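Local coordinates for protein phosphoribosylaminoimidazole carboxylase, ATPase subunit (Thermotoga maritima, PDB 3AX6) that probably catalyses the ATP-dependent carboxylation of 5-aminoimidazole ribonucleotide to N5-carboxyaminoimidazole ribonucleotide in de novo purine biosynthesis, at residues E170-E175 against E244-K249; Y193-M198 against A214-K219. One frame throughout, in Å; residues are numbered along the deposited sequence.

In the fold
Both contacts lie in the ATP-grasp domain and meet at one antiparallel sheet, in which strands 174-184 and 190-198 are neighbours. Contact 1 sits at the nucleotide site: the linker entering strand 174-184 holds the adenine of ADP and pairs with the end of strand 239-248. Val-172, Ile-174 and Phe-246 line the nucleotide pocket, while Glu-173, Glu-175 and Lys-249 are exposed. Contact 2, some 14 Å away between centres, is partly buried too but touches no nucleotide; it ties strand 190-198 to the approach to helix 218-235 through a backbone bond and a carboxylate-guanidinium pair. The two join where Leu-247 CD2 packs on Ile-216 CG2 at 4.0 Å.

Contact 1. Residues E170-E175 against E244-K249. With ADP (adenosine-5'-diphosphate), chain E.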
loop_
_atom_site.group_PDB
_atom_site.type_symbol
_atom_site.label_atom_id
_atom_site.label_comp_id
_atom_site.label_asym_id
_atom_site.label_seq_id
_atom_site.Cartn_x
_atom_site.Cartn_y
_atom_site.Cartn_z
ATOM N N GLU A 170 38.239 -5.361 15.393
ATOM C CA GLU A 170 39.176 -4.524 14.662
ATOM C C GLU A 170 38.485 -3.349 13.993
ATOM O O GLU A 170 37.320 -3.444 13.600
ATOM C CB GLU A 170 39.908 -5.355 13.610
ATOM C CG GLU A 170 39.015 -5.858 12.490
ATOM C CD GLU A 170 39.799 -6.574 11.414
ATOM O OE1 GLU A 170 40.784 -5.983 10.919
ATOM O OE2 GLU A 170 39.432 -7.718 11.062
ATOM N N PHE A 171 39.213 -2.245 13.867
ATOM C CA PHE A 171 38.676 -1.055 13.230
ATOM C C PHE A 171 38.643 -1.275 11.725
ATOM O O PHE A 171 39.658 -1.603 11.115
ATOM C CB PHE A 171 39.535 0.169 13.531
ATOM C CG PHE A 171 38.963 1.441 12.992
ATOM C CD1 PHE A 171 37.931 2.088 13.658
ATOM C CD2 PHE A 171 39.415 1.964 11.787
ATOM C CE1 PHE A 171 37.351 3.244 13.130
ATOM C CE2 PHE A 171 38.846 3.116 11.247
ATOM C CZ PHE A 171 37.810 3.759 11.919
ATOM N N VAL A 172 37.469 -1.086 11.134
ATOM C CA VAL A 172 37.274 -1.271 9.702
ATOM C C VAL A 172 37.194 0.067 8.962
ATOM O O VAL A 172 36.468 0.973 9.377
ATOM C CB VAL A 172 35.963 -2.072 9.439
ATOM C CG1 VAL A 172 35.595 -2.017 7.966
ATOM C CG2 VAL A 172 36.131 -3.521 9.896
ATOM N N GLU A 173 37.949 0.193 7.875
ATOM C CA GLU A 173 37.912 1.415 7.078
ATOM C C GLU A 173 36.767 1.258 6.092
ATOM O O GLU A 173 36.928 0.690 5.008
ATOM C CB GLU A 173 39.228 1.635 6.326
ATOM C CG GLU A 173 40.446 1.700 7.231
ATOM C CD GLU A 173 41.661 2.312 6.549
ATOM O OE1 GLU A 173 41.965 1.930 5.395
ATOM O OE2 GLU A 173 42.316 3.174 7.176
ATOM N N ILE A 174 35.607 1.765 6.494
ATOM C CA ILE A 174 34.389 1.683 5.699
ATOM C C ILE A 174 34.370 2.619 4.498
ATOM O O ILE A 174 34.648 3.807 4.623
ATOM C CB ILE A 174 33.150 1.966 6.586
ATOM C CG1 ILE A 174 33.093 0.944 7.720
ATOM C CG2 ILE A 174 31.866 1.880 5.759
ATOM C CD1 ILE A 174 32.033 1.241 8.757
ATOM N N GLU A 175 34.036 2.062 3.339
ATOM C CA GLU A 175 33.947 2.820 2.099
ATOM C C GLU A 175 32.475 3.207 1.951
ATOM O O GLU A 175 32.140 4.360 1.677
ATOM C CB GLU A 175 34.368 1.941 0.921
ATOM C CG GLU A 175 35.247 2.623 -0.111
ATOM C CD GLU A 175 34.562 3.786 -0.800
ATOM O OE1 GLU A 175 33.478 3.581 -1.388
ATOM O OE2 GLU A 175 35.117 4.907 -0.756
ATOM N N GLU A 244 22.889 -5.920 7.548
ATOM C CA GLU A 244 23.715 -4.729 7.379
ATOM C C GLU A 244 25.169 -5.123 7.180
ATOM O O GLU A 244 25.716 -5.902 7.945
ATOM C CB GLU A 244 23.559 -3.823 8.596
ATOM C CG GLU A 244 22.135 -3.347 8.776
ATOM C CD GLU A 244 21.905 -2.705 10.120
ATOM O OE1 GLU A 244 22.716 -1.838 10.508
ATOM O OE2 GLU A 244 20.910 -3.067 10.785
HETATM N N MSE A 245 25.791 -4.580 6.143
HETATM C CA MSE A 245 27.173 -4.922 5.831
HETATM C C MSE A 245 28.050 -3.706 5.566
HETATM O O MSE A 245 27.552 -2.602 5.326
HETATM C CB MSE A 245 27.208 -5.839 4.598
HETATM C CG MSE A 245 26.442 -7.144 4.755
HETATM SE SE MSE A 245 26.126 -8.037 3.060
HETATM C CE MSE A 245 24.615 -6.973 2.483
ATOM N N PHE A 246 29.362 -3.928 5.614
ATOM C CA PHE A 246 30.345 -2.884 5.348
ATOM C C PHE A 246 31.114 -3.231 4.087
ATOM O O PHE A 246 31.508 -4.380 3.893
ATOM C CB PHE A 246 31.385 -2.776 6.466
ATOM C CG PHE A 246 30.849 -2.307 7.781
ATOM C CD1 PHE A 246 29.786 -1.415 7.845
ATOM C CD2 PHE A 246 31.449 -2.723 8.965
ATOM C CE1 PHE A 246 29.328 -0.942 9.063
ATOM C CE2 PHE A 246 31.000 -2.253 10.194
ATOM C CZ PHE A 246 29.934 -1.358 10.242
ATOM N N LEU A 247 31.319 -2.237 3.231
ATOM C CA LEU A 247 32.119 -2.412 2.024
ATOM C C LEU A 247 33.372 -1.645 2.415
ATOM O O LEU A 247 33.343 -0.416 2.458
ATOM C CB LEU A 247 31.472 -1.744 0.807
ATOM C CG LEU A 247 32.424 -1.559 -0.391
ATOM C CD1 LEU A 247 32.923 -2.908 -0.858
ATOM C CD2 LEU A 247 31.724 -0.840 -1.531
ATOM N N THR A 248 34.453 -2.361 2.733
ATOM C CA THR A 248 35.691 -1.701 3.155
ATOM C C THR A 248 36.417 -1.017 2.022
ATOM O O THR A 248 36.103 -1.224 0.851
ATOM C CB THR A 248 36.691 -2.674 3.824
ATOM O OG1 THR A 248 37.203 -3.597 2.851
ATOM C CG2 THR A 248 36.021 -3.426 4.957
ATOM N N LYS A 249 37.387 -0.190 2.398
ATOM C CA LYS A 249 38.203 0.555 1.454
ATOM C C LYS A 249 39.050 -0.422 0.653
ATOM O O LYS A 249 39.472 -0.125 -0.463
ATOM C CB LYS A 249 39.110 1.518 2.221
ATOM C CG LYS A 249 40.087 2.320 1.363
ATOM C CD LYS A 249 41.376 2.613 2.148
ATOM C CE LYS A 249 42.218 3.715 1.514
ATOM N NZ LYS A 249 41.604 5.062 1.719
HETATM P PB ADP E . 24.474 0.316 16.422
HETATM O O1B ADP E . 23.850 -0.000 15.106
HETATM O O2B ADP E . 24.412 1.918 16.662
HETATM O O3B ADP E . 23.626 -0.493 17.630
HETATM P PA ADP E . 26.824 -0.322 15.072
HETATM O O1A ADP E . 27.476 -1.653 15.033
HETATM O O2A ADP E . 25.839 -0.191 13.790
HETATM O O3A ADP E . 26.041 -0.179 16.516
HETATM O "O5'" ADP E . 27.990 0.815 15.042
HETATM C "C5'" ADP E . 27.445 2.026 14.492
HETATM C "C4'" ADP E . 28.446 2.681 13.534
HETATM O "O4'" ADP E . 29.813 2.569 14.048
HETATM C "C3'" ADP E . 28.437 1.999 12.155
HETATM O "O3'" ADP E . 27.426 2.537 11.289
HETATM C "C2'" ADP E . 29.861 2.231 11.656
HETATM O "O2'" ADP E . 29.966 3.465 10.943
HETATM C "C1'" ADP E . 30.704 2.215 12.946
HETATM N N9 ADP E . 31.351 0.903 13.160
HETATM C C8 ADP E . 30.775 -0.240 13.660
HETATM N N7 ADP E . 31.642 -1.207 13.702
HETATM C C5 ADP E . 32.829 -0.762 13.238
HETATM C C6 ADP E . 34.115 -1.338 13.044
HETATM N N6 ADP E . 34.343 -2.657 13.364
HETATM N N1 ADP E . 35.107 -0.571 12.542
HETATM C C2 ADP E . 34.907 0.712 12.222
HETATM N N3 ADP E . 33.715 1.291 12.387
HETATM C C4 ADP E . 32.662 0.601 12.884
#
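Ile-174 and Thr-248 form an antiparallel non-hydrogen-bonded pair, flanked by backbone bonds from Lys-249 N to Glu-173 O (2.8 Å) and from Glu-175 N to Leu-247 O (2.7 Å). This is the end of the pairing of strands 174-184 and 239-248, and the short segments Val-172 to Glu-175 and Phe-246 to Lys-249 run 78° apart. Thr-248 also brings its CA against Glu-173 O in a CA-H...O contact.

The side chains of Ile-174 and Thr-248 diverge, yet the isoleucine returns to the contact at its end: CG1 lies anti to the carbonyl carbon (chi1 -59°), and CD1 reaches over one face of the Phe-246 ring. This CH-pi contact places Ile-174 CD1 3.5 Å from the Phe-246 ring centroid, 12° off the normal. Near the plane of the same ring, at its edge, Phe-246 CZ meets C8 of ADP at 3.7 Å. The side chains of Val-172 and Thr-248 cross at about a right angle, CG1 of the valine coming within 3.3 Å of CG2 of the threonine, tighter than usual carbon contact. Replacing Phe-246 by an alanine would probably leave Ile-174 CD1 without its aromatic partner and open a gap beside the adenine.

The 170-172 backbone holds the Watson-Crick edge of the adenine, as in other ATP-grasp enzymes: Val-172 N donates to ADP N1 at 2.8 Å, and ADP N6 donates to Glu-170 O at 3.1 Å. At the C2 end of the base, ADP C2 lies over one face of the Phe-171 ring. On the outer side Glu-173 and Lys-249 lie near each other without their charged atoms touching.

Thr-248 OG1 is hydrogen-bonded to Glu-252, within the turn to strand 253-259. That strand packs Leu-254 against Val-172 and Asn-256 against Phe-246, while Leu-247 rests on Leu-178 of strand 174-184 and Tyr-220 of helix 218-235.

Contact 2. Residues Y193-M198 against A214-K219; sequences YPVVEM and ARIEEK
Ala-214 packs closely on strand 190-198, its CB 3.6 Å from Glu-197 CB, and its N donates a nearly straight bond to Val-195 O (3.1 Å). Val-195 CG2 adds apolar contact with Ala-214 CB at 3.8 Å. Beyond it the packing is slacker: Val-195 and Ile-216 meet tip to tip, CG2 to CD1, at 4.2 Å, and the chain from Glu-217 to Lys-219 is exposed.

The polar part centres on the buried carboxylate of Glu-197. With CG anti to the backbone N (chi1 -179°) and the chain extended beyond it, the side chain reaches past Ala-214 to Arg-215. There Arg-215 NH1 forms a salt bridge with Glu-197 OE2 at 2.9 Å, approaching on the syn side but 29° out of the carboxylate plane. The two flat groups are turned 24° apart. Lys-176 makes a second salt bridge to OE2, and Glu-355 takes Arg-215 NH2, so opposite charges alternate along the cluster.

Arg-215 centres an inverse gamma turn between strand 209-212 and helix 218-235, for which Glu-217 is the N-cap residue; strand 190-198 lies between strands 174-184 and 209-212, and Ala-214 also touches Leu-178 of the former.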
loop_
_atom_site.group_PDB
_atom_site.type_symbol
_atom_site.label_atom_id
_atom_site.label_comp_id
_atom_site.label_asym_id
_atom_site.label_seq_id
_atom_site.Cartn_x
_atom_site.Cartn_y
_atom_site.Cartn_z
ATOM N N TYR A 193 16.436 -9.217 -1.912
ATOM C CA TYR A 193 16.155 -7.889 -2.437
ATOM C C TYR A 193 17.412 -7.215 -2.935
ATOM O O TYR A 193 18.512 -7.720 -2.752
ATOM C CB TYR A 193 15.506 -7.025 -1.348
ATOM C CG TYR A 193 14.030 -7.314 -1.177
ATOM C CD1 TYR A 193 13.077 -6.704 -1.991
ATOM C CD2 TYR A 193 13.589 -8.231 -0.226
ATOM C CE1 TYR A 193 11.720 -7.003 -1.856
ATOM C CE2 TYR A 193 12.244 -8.537 -0.089
ATOM C CZ TYR A 193 11.315 -7.924 -0.903
ATOM O OH TYR A 193 9.988 -8.243 -0.754
ATOM N N PRO A 194 17.261 -6.075 -3.615
ATOM C CA PRO A 194 18.472 -5.406 -4.089
ATOM C C PRO A 194 19.260 -4.934 -2.859
ATOM O O PRO A 194 18.706 -4.808 -1.762
ATOM C CB PRO A 194 17.921 -4.234 -4.899
ATOM C CG PRO A 194 16.605 -4.758 -5.402
ATOM C CD PRO A 194 16.052 -5.463 -4.196
ATOM N N VAL A 195 20.555 -4.707 -3.025
ATOM C CA VAL A 195 21.340 -4.218 -1.912
ATOM C C VAL A 195 21.163 -2.703 -1.962
ATOM O O VAL A 195 21.112 -2.126 -3.046
ATOM C CB VAL A 195 22.844 -4.629 -2.034
ATOM C CG1 VAL A 195 23.130 -5.190 -3.400
ATOM C CG2 VAL A 195 23.743 -3.444 -1.746
ATOM N N VAL A 196 21.027 -2.065 -0.802
ATOM C CA VAL A 196 20.858 -0.617 -0.773
ATOM C C VAL A 196 22.017 0.077 -0.082
ATOM O O VAL A 196 22.790 -0.547 0.648
ATOM C CB VAL A 196 19.533 -0.201 -0.099
ATOM C CG1 VAL A 196 18.365 -0.736 -0.906
ATOM C CG2 VAL A 196 19.482 -0.700 1.330
ATOM N N GLU A 197 22.121 1.379 -0.326
ATOM C CA GLU A 197 23.198 2.196 0.214
ATOM C C GLU A 197 22.717 3.163 1.282
ATOM O O GLU A 197 21.713 3.858 1.101
ATOM C CB GLU A 197 23.845 2.979 -0.939
ATOM C CG GLU A 197 25.024 3.878 -0.577
ATOM C CD GLU A 197 25.505 4.731 -1.761
ATOM O OE1 GLU A 197 25.394 4.286 -2.924
ATOM O OE2 GLU A 197 26.010 5.847 -1.533
HETATM N N MSE A 198 23.432 3.191 2.403
HETATM C CA MSE A 198 23.114 4.109 3.486
HETATM C C MSE A 198 23.833 5.404 3.143
HETATM O O MSE A 198 25.050 5.415 2.978
HETATM C CB MSE A 198 23.641 3.593 4.829
HETATM C CG MSE A 198 23.143 2.215 5.226
HETATM SE SE MSE A 198 21.223 2.084 5.192
HETATM C CE MSE A 198 20.831 2.887 6.903
ATOM N N ALA A 214 22.115 0.457 -4.321
ATOM C CA ALA A 214 23.378 1.046 -3.893
ATOM C C ALA A 214 24.225 1.392 -5.111
ATOM O O ALA A 214 24.221 0.670 -6.108
ATOM C CB ALA A 214 24.127 0.079 -2.987
ATOM N N ARG A 215 24.940 2.509 -5.037
ATOM C CA ARG A 215 25.787 2.918 -6.146
ATOM C C ARG A 215 27.150 2.272 -5.962
ATOM O O ARG A 215 28.108 2.912 -5.524
ATOM C CB ARG A 215 25.912 4.436 -6.185
ATOM C CG ARG A 215 24.568 5.122 -6.156
ATOM C CD ARG A 215 24.502 6.042 -4.978
ATOM N NE ARG A 215 24.765 7.408 -5.380
ATOM C CZ ARG A 215 25.300 8.326 -4.590
ATOM N NH1 ARG A 215 25.641 8.022 -3.342
ATOM N NH2 ARG A 215 25.478 9.554 -5.050
ATOM N N ILE A 216 27.215 0.982 -6.283
ATOM C CA ILE A 216 28.449 0.218 -6.164
ATOM C C ILE A 216 28.626 -0.670 -7.383
ATOM O O ILE A 216 27.654 -1.010 -8.064
ATOM C CB ILE A 216 28.433 -0.689 -4.924
ATOM C CG1 ILE A 216 27.217 -1.622 -4.989
ATOM C CG2 ILE A 216 28.450 0.167 -3.656
ATOM C CD1 ILE A 216 27.202 -2.686 -3.911
ATOM N N GLU A 217 29.867 -1.048 -7.659
ATOM C CA GLU A 217 30.131 -1.910 -8.793
ATOM C C GLU A 217 29.333 -3.208 -8.647
ATOM O O GLU A 217 29.255 -3.784 -7.562
ATOM C CB GLU A 217 31.625 -2.208 -8.886
ATOM C CG GLU A 217 32.473 -0.993 -9.192
ATOM C CD GLU A 217 33.876 -1.368 -9.610
ATOM O OE1 GLU A 217 34.013 -2.311 -10.419
ATOM O OE2 GLU A 217 34.838 -0.718 -9.146
ATOM N N GLU A 218 28.733 -3.655 -9.741
ATOM C CA GLU A 218 27.940 -4.874 -9.727
ATOM C C GLU A 218 28.643 -6.052 -9.030
ATOM O O GLU A 218 27.984 -6.906 -8.432
ATOM C CB GLU A 218 27.560 -5.251 -11.162
ATOM C CG GLU A 218 26.840 -6.586 -11.298
ATOM C CD GLU A 218 25.508 -6.630 -10.558
ATOM O OE1 GLU A 218 24.579 -5.884 -10.943
ATOM O OE2 GLU A 218 25.392 -7.411 -9.587
ATOM N N LYS A 219 29.971 -6.105 -9.092
ATOM C CA LYS A 219 30.677 -7.206 -8.448
ATOM C C LYS A 219 30.399 -7.190 -6.950
ATOM O O LYS A 219 30.225 -8.237 -6.335
ATOM C CB LYS A 219 32.194 -7.122 -8.704
ATOM C CG LYS A 219 32.929 -5.992 -7.984
ATOM C CD LYS A 219 34.357 -5.862 -8.491
ATOM C CE LYS A 219 35.049 -4.651 -7.889
ATOM N NZ LYS A 219 36.374 -4.377 -8.518
#